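Local coordinates for protein cyclopenase asqI (Emericella nidulans, PDB 5YY3) that catalyses the zinc-dependent conversion of 4'-methoxycyclopenine into 4'-methoxyviridicatin, a ring contraction in the biosynthesis of the aspoquinolone mycotoxins, at residues A[71-79]-A[277-285]. Numbering follows the deposited sequence.
Sequences PYNGLSPEH and DMPDTLNVT
With CG of N73 trans to its own backbone nitrogen (chi1 -177°), the carboxamide reaches across to the carbonyl oxygen of L282, whereas H79, whose CG lies trans to the carbonyl carbon (chi1 -72°), swings its imidazole toward T281. The pair illustrates how side-chain donors hold a loop with no regular structure by its peptide carbonyls. N73 ND2 donates to L282 O at 2.7 Å; the acceptor lies near the amide plane, but the donor stands above the carbonyl plane. ND2 also donates to a water that in turn donates to N283 OD1, while N73 OD1 accepts from L75 N at 2.9 Å. Both ends of the amide are thus engaged, which fixes its rotation. CB of N73 sits over the centre of one face of the H79 ring, whose NE2 edge makes a weak, bent bond to T281 O (2.9 Å, 127°). The CD2 methyl of L282 packs against P71 CB (3.9 Å) and also touches Y72 O. At the outer end V284 CG2 meets the E78 carboxylate carbon CD at 3.5 Å; a second water links E78 OE1 to V284 N, and OE2 is hydrogen-bonded to Y358 OH. An Asx turn and a type I beta turn, both starting at N73, thus lead into the S76 N-cap of helix 77-92 against a loop of the hemocyanin-type copper-containing domain of this tyrosinase-family enzyme.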
loop_
_atom_site.group_PDB
_atom_site.type_symbol
_atom_site.label_atom_id
_atom_site.label_comp_id
_atom_site.label_asym_id
_atom_site.label_seq_id
_atom_site.Cartn_x
_atom_site.Cartn_y
_atom_site.Cartn_z
ATOM N N PRO A 71 -40.597 16.493 -14.254
ATOM C CA PRO A 71 -39.188 16.165 -14.000
ATOM C C PRO A 71 -38.210 16.983 -14.848
ATOM O O PRO A 71 -38.507 17.355 -15.993
ATOM C CB PRO A 71 -39.109 14.676 -14.342
ATOM C CG PRO A 71 -40.221 14.466 -15.330
ATOM C CD PRO A 71 -41.326 15.371 -14.864
ATOM N N TYR A 72 -37.050 17.267 -14.258
ATOM C CA TYR A 72 -36.038 18.115 -14.881
ATOM C C TYR A 72 -34.682 17.411 -14.890
ATOM O O TYR A 72 -34.312 16.742 -13.916
ATOM C CB TYR A 72 -35.950 19.465 -14.140
ATOM C CG TYR A 72 -34.842 20.399 -14.613
ATOM C CD1 TYR A 72 -34.903 21.013 -15.853
ATOM C CD2 TYR A 72 -33.747 20.678 -13.798
ATOM C CE1 TYR A 72 -33.905 21.871 -16.278
ATOM C CE2 TYR A 72 -32.747 21.529 -14.207
ATOM C CZ TYR A 72 -32.827 22.125 -15.443
ATOM O OH TYR A 72 -31.824 22.969 -15.847
ATOM N N ASN A 73 -33.950 17.558 -15.994
ATOM C CA ASN A 73 -32.602 17.011 -16.103
ATOM C C ASN A 73 -31.609 18.119 -16.442
ATOM O O ASN A 73 -31.399 18.442 -17.617
ATOM C CB ASN A 73 -32.562 15.901 -17.157
ATOM C CG ASN A 73 -31.194 15.229 -17.283
ATOM O OD1 ASN A 73 -30.181 15.712 -16.772
ATOM N ND2 ASN A 73 -31.163 14.118 -18.007
ATOM N N GLY A 74 -30.977 18.681 -15.410
ATOM C CA GLY A 74 -30.026 19.769 -15.588
ATOM C C GLY A 74 -28.783 19.426 -16.400
ATOM O O GLY A 74 -27.934 20.287 -16.613
ATOM N N LEU A 75 -28.669 18.177 -16.843
ATOM C CA LEU A 75 -27.562 17.740 -17.694
ATOM C C LEU A 75 -28.055 17.311 -19.076
ATOM O O LEU A 75 -27.282 16.800 -19.890
ATOM C CB LEU A 75 -26.794 16.581 -17.042
ATOM C CG LEU A 75 -25.836 16.926 -15.897
ATOM C CD1 LEU A 75 -25.078 15.693 -15.432
ATOM C CD2 LEU A 75 -24.861 18.006 -16.331
ATOM N N SER A 76 -29.344 17.502 -19.341
ATOM C CA SER A 76 -29.891 17.216 -20.670
ATOM C C SER A 76 -29.973 18.473 -21.559
ATOM O O SER A 76 -30.573 19.483 -21.176
ATOM C CB SER A 76 -31.277 16.577 -20.543
ATOM O OG SER A 76 -31.961 16.633 -21.785
ATOM N N PRO A 77 -29.363 18.412 -22.750
ATOM C CA PRO A 77 -29.392 19.571 -23.655
ATOM C C PRO A 77 -30.813 20.061 -23.967
ATOM O O PRO A 77 -31.032 21.277 -24.020
ATOM C CB PRO A 77 -28.695 19.045 -24.910
ATOM C CG PRO A 77 -27.758 17.999 -24.381
ATOM C CD PRO A 77 -28.487 17.341 -23.249
ATOM N N GLU A 78 -31.757 19.136 -24.142
ATOM C CA GLU A 78 -33.153 19.508 -24.366
ATOM C C GLU A 78 -33.720 20.295 -23.184
ATOM O O GLU A 78 -34.383 21.323 -23.361
ATOM C CB GLU A 78 -34.007 18.268 -24.624
ATOM C CG GLU A 78 -33.760 17.640 -25.986
ATOM C CD GLU A 78 -32.464 16.837 -26.053
ATOM O OE1 GLU A 78 -31.863 16.557 -24.992
ATOM O OE2 GLU A 78 -32.052 16.480 -27.174
ATOM N N HIS A 79 -33.451 19.815 -21.977
ATOM C CA HIS A 79 -33.944 20.482 -20.789
ATOM C C HIS A 79 -33.223 21.810 -20.559
ATOM O O HIS A 79 -33.793 22.731 -19.980
ATOM C CB HIS A 79 -33.780 19.590 -19.560
ATOM C CG HIS A 79 -34.725 18.434 -19.522
ATOM N ND1 HIS A 79 -35.685 18.295 -18.543
ATOM C CD2 HIS A 79 -34.849 17.351 -20.327
ATOM C CE1 HIS A 79 -36.367 17.182 -18.752
ATOM N NE2 HIS A 79 -35.877 16.589 -19.825
ATOM N N ASP A 277 -34.310 1.955 -17.796
ATOM C CA ASP A 277 -35.037 2.365 -16.607
ATOM C C ASP A 277 -35.067 3.863 -16.404
ATOM O O ASP A 277 -35.517 4.333 -15.364
ATOM C CB ASP A 277 -34.412 1.700 -15.395
ATOM C CG ASP A 277 -34.523 0.203 -15.462
ATOM O OD1 ASP A 277 -35.155 -0.301 -16.422
ATOM O OD2 ASP A 277 -33.944 -0.470 -14.591
ATOM N N MET A 278 -34.562 4.607 -17.384
ATOM C CA MET A 278 -34.597 6.062 -17.334
ATOM C C MET A 278 -35.672 6.570 -18.283
ATOM O O MET A 278 -35.605 6.330 -19.491
ATOM C CB MET A 278 -33.235 6.650 -17.690
ATOM C CG MET A 278 -33.082 8.110 -17.346
ATOM S SD MET A 278 -31.484 8.734 -17.887
ATOM C CE MET A 278 -31.494 10.354 -17.122
ATOM N N PRO A 279 -36.684 7.254 -17.734
ATOM C CA PRO A 279 -37.808 7.740 -18.537
ATOM C C PRO A 279 -37.356 8.678 -19.647
ATOM O O PRO A 279 -36.425 9.466 -19.473
ATOM C CB PRO A 279 -38.685 8.482 -17.521
ATOM C CG PRO A 279 -37.823 8.702 -16.331
ATOM C CD PRO A 279 -36.847 7.566 -16.307
ATOM N N ASP A 280 -38.029 8.572 -20.784
ATOM C CA ASP A 280 -37.753 9.389 -21.950
ATOM C C ASP A 280 -37.979 10.890 -21.655
ATOM O O ASP A 280 -37.440 11.759 -22.342
ATOM C CB ASP A 280 -38.630 8.910 -23.117
ATOM C CG ASP A 280 -38.389 9.693 -24.374
ATOM O OD1 ASP A 280 -37.264 9.589 -24.921
ATOM O OD2 ASP A 280 -39.306 10.431 -24.804
ATOM N N THR A 281 -38.752 11.182 -20.611
ATOM C CA THR A 281 -39.000 12.561 -20.193
ATOM C C THR A 281 -37.773 13.241 -19.571
ATOM O O THR A 281 -37.749 14.462 -19.429
ATOM C CB THR A 281 -40.164 12.640 -19.176
ATOM O OG1 THR A 281 -39.836 11.906 -17.987
ATOM C CG2 THR A 281 -41.447 12.091 -19.785
ATOM N N LEU A 282 -36.765 12.460 -19.196
ATOM C CA LEU A 282 -35.540 13.027 -18.644
ATOM C C LEU A 282 -34.400 13.053 -19.646
ATOM O O LEU A 282 -33.451 13.822 -19.503
ATOM C CB LEU A 282 -35.096 12.239 -17.424
ATOM C CG LEU A 282 -35.748 12.541 -16.087
ATOM C CD1 LEU A 282 -35.122 11.642 -15.047
ATOM C CD2 LEU A 282 -35.558 13.998 -15.732
ATOM N N ASN A 283 -34.503 12.225 -20.673
ATOM C CA ASN A 283 -33.319 11.784 -21.386
ATOM C C ASN A 283 -33.614 11.349 -22.805
ATOM O O ASN A 283 -34.233 10.305 -23.015
ATOM C CB ASN A 283 -32.691 10.614 -20.617
ATOM C CG ASN A 283 -31.319 10.243 -21.122
ATOM O OD1 ASN A 283 -30.503 11.111 -21.435
ATOM N ND2 ASN A 283 -31.063 8.939 -21.230
ATOM N N VAL A 284 -33.170 12.128 -23.784
ATOM C CA VAL A 284 -33.341 11.731 -25.182
ATOM C C VAL A 284 -32.333 10.633 -25.482
ATOM O O VAL A 284 -31.206 10.686 -25.009
ATOM C CB VAL A 284 -33.160 12.930 -26.161
ATOM C CG1 VAL A 284 -33.038 12.442 -27.613
ATOM C CG2 VAL A 284 -34.317 13.901 -26.018
ATOM N N THR A 285 -32.749 9.615 -26.228
ATOM C CA THR A 285 -31.850 8.521 -26.565
ATOM C C THR A 285 -30.732 9.050 -27.467
ATOM O O THR A 285 -30.990 9.498 -28.584
ATOM C CB THR A 285 -32.603 7.348 -27.263
ATOM O OG1 THR A 285 -33.495 6.717 -26.331
ATOM C CG2 THR A 285 -31.625 6.299 -27.803
HETATM O O HOH W 1 -29.279 12.418 -19.289
HETATM O O HOH W 2 -31.592 14.593 -23.259
#